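Local coordinates for phosphoribosyl-AMP cyclohydrolase (Medicago truncatula, PDB 7BGM), which probably catalyses the second and third steps of histidine biosynthesis, hydrolysing phosphoribosyl-ATP to phosphoribosyl-AMP and then opening its purine ring, at residues 19-24 with 86-91. Residues are numbered along the deposited sequence; the frame is centred on the assembly and turned at random.
Sequences AVAIAQ and IIYLGK
With CG anti to its carbonyl carbon (chi1 -64°), Y88 leans its ring back along the strand until A21 CB sits over one face, 4.3 Å from the ring centroid in a CH-pi contact. Its hydroxyl is hydrogen-bonded to the carbonyl oxygen of T52, and V42 and T45 of helix 39-48 also touch its side chain. On the sheet face shared by I22 and I87, Q24 has CG anti to the backbone N (chi1 179°) and runs extended alongside L89, whose CD1 lies 3.5 Å from Q24 OE1; I87 CG2 meets the same oxygen less closely. Q24 NE2 is hydrogen-bonded to G29 O of the same chain, so an alanine here would probably leave that carbonyl without its side-chain amide donor and L89 CD1 without the extended chain beside it. Between the backbones, five hydrogen bonds alternate in direction, from I86 N to V20 O (2.8 Å) through to G90 N and Q24 O (2.9 Å), the last nearly straight at 170°. Strand 31-37 pairs antiparallel with the other edge of 19-24, and L125 of the second subunit packs on L89. This is a parallel strand pair within the mixed beta-sheet of the cyclohydrolase domain.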
loop_
_atom_site.group_PDB
_atom_site.type_symbol
_atom_site.label_atom_id
_atom_site.label_comp_id
_atom_site.label_asym_id
_atom_site.label_seq_id
_atom_site.Cartn_x
_atom_site.Cartn_y
_atom_site.Cartn_z
ATOM N N ALA A 19 -19.764 10.001 5.431
ATOM C CA ALA A 19 -18.468 10.205 4.798
ATOM C C ALA A 19 -17.995 8.873 4.207
ATOM O O ALA A 19 -18.432 7.802 4.623
ATOM C CB ALA A 19 -17.451 10.732 5.805
ATOM N N VAL A 20 -17.083 8.933 3.243
ATOM C CA VAL A 20 -16.494 7.711 2.677
ATOM C C VAL A 20 -15.482 7.177 3.679
ATOM O O VAL A 20 -14.699 7.952 4.237
ATOM C CB VAL A 20 -15.811 8.010 1.331
ATOM C CG1 VAL A 20 -14.924 6.835 0.873
ATOM C CG2 VAL A 20 -16.850 8.341 0.271
ATOM N N ALA A 21 -15.519 5.872 3.941
ATOM C CA ALA A 21 -14.528 5.241 4.811
ATOM C C ALA A 21 -13.820 4.119 4.072
ATOM O O ALA A 21 -14.458 3.174 3.586
ATOM C CB ALA A 21 -15.152 4.688 6.105
ATOM N N ILE A 22 -12.487 4.177 4.086
ATOM C CA ILE A 22 -11.654 3.240 3.345
ATOM C C ILE A 22 -10.821 2.470 4.340
ATOM O O ILE A 22 -10.126 3.082 5.165
ATOM C CB ILE A 22 -10.747 3.954 2.345
ATOM C CG1 ILE A 22 -11.560 4.842 1.432
ATOM C CG2 ILE A 22 -9.879 2.934 1.593
ATOM C CD1 ILE A 22 -10.698 5.804 0.659
ATOM N N ALA A 23 -10.928 1.129 4.318
ATOM C CA ALA A 23 -10.063 0.321 5.169
ATOM C C ALA A 23 -8.809 -0.079 4.409
ATOM O O ALA A 23 -8.893 -0.608 3.279
ATOM C CB ALA A 23 -10.793 -0.919 5.685
ATOM N N GLN A 24 -7.650 0.096 5.061
ATOM C CA GLN A 24 -6.361 -0.114 4.409
ATOM C C GLN A 24 -5.464 -0.921 5.340
ATOM O O GLN A 24 -5.407 -0.645 6.547
ATOM C CB GLN A 24 -5.687 1.237 4.043
ATOM C CG GLN A 24 -4.309 1.030 3.379
ATOM C CD GLN A 24 -3.696 2.328 2.929
ATOM O OE1 GLN A 24 -3.831 3.359 3.615
ATOM N NE2 GLN A 24 -2.979 2.292 1.779
ATOM N N ILE A 86 -12.256 9.190 4.971
ATOM C CA ILE A 86 -11.620 8.638 6.159
ATOM C C ILE A 86 -10.873 7.388 5.765
ATOM O O ILE A 86 -11.439 6.545 5.063
ATOM C CB ILE A 86 -12.675 8.295 7.223
ATOM C CG1 ILE A 86 -13.461 9.578 7.546
ATOM C CG2 ILE A 86 -12.019 7.664 8.434
ATOM C CD1 ILE A 86 -14.651 9.370 8.487
ATOM N N ILE A 87 -9.622 7.236 6.246
ATOM C CA ILE A 87 -8.934 5.950 6.196
ATOM C C ILE A 87 -8.974 5.325 7.571
ATOM O O ILE A 87 -8.565 5.943 8.577
ATOM C CB ILE A 87 -7.475 6.058 5.714
ATOM C CG1 ILE A 87 -7.398 6.657 4.298
ATOM C CG2 ILE A 87 -6.845 4.624 5.744
ATOM C CD1 ILE A 87 -5.961 6.876 3.794
ATOM N N TYR A 88 -9.453 4.069 7.618
ATOM C CA TYR A 88 -9.270 3.186 8.762
ATOM C C TYR A 88 -8.025 2.356 8.488
ATOM O O TYR A 88 -8.056 1.432 7.661
ATOM C CB TYR A 88 -10.469 2.252 8.931
ATOM C CG TYR A 88 -11.789 2.856 9.249
ATOM C CD1 TYR A 88 -11.915 4.101 9.893
ATOM C CD2 TYR A 88 -12.948 2.130 8.978
ATOM C CE1 TYR A 88 -13.176 4.597 10.219
ATOM C CE2 TYR A 88 -14.204 2.616 9.295
ATOM C CZ TYR A 88 -14.321 3.839 9.927
ATOM O OH TYR A 88 -15.598 4.274 10.250
ATOM N N LEU A 89 -6.924 2.676 9.153
ATOM C CA LEU A 89 -5.663 1.975 8.912
ATOM C C LEU A 89 -5.534 0.854 9.935
ATOM O O LEU A 89 -5.484 1.119 11.135
ATOM C CB LEU A 89 -4.507 2.956 9.000
ATOM C CG LEU A 89 -3.165 2.533 8.412
ATOM C CD1 LEU A 89 -3.227 2.317 6.906
ATOM C CD2 LEU A 89 -2.102 3.585 8.762
ATOM N N GLY A 90 -5.532 -0.403 9.468
ATOM C CA GLY A 90 -5.678 -1.496 10.412
ATOM C C GLY A 90 -5.182 -2.831 9.906
ATOM O O GLY A 90 -4.759 -2.970 8.762
ATOM N N LYS A 91 -5.253 -3.830 10.791
ATOM C CA LYS A 91 -4.735 -5.159 10.536
ATOM C C LYS A 91 -5.905 -6.127 10.433
ATOM O O LYS A 91 -6.619 -6.323 11.432
ATOM C CB LYS A 91 -3.780 -5.594 11.661
ATOM C CG LYS A 91 -3.091 -6.971 11.428
ATOM C CD LYS A 91 -2.007 -6.872 10.318
ATOM C CE LYS A 91 -1.240 -8.174 10.137
ATOM N NZ LYS A 91 -0.213 -8.124 9.076
#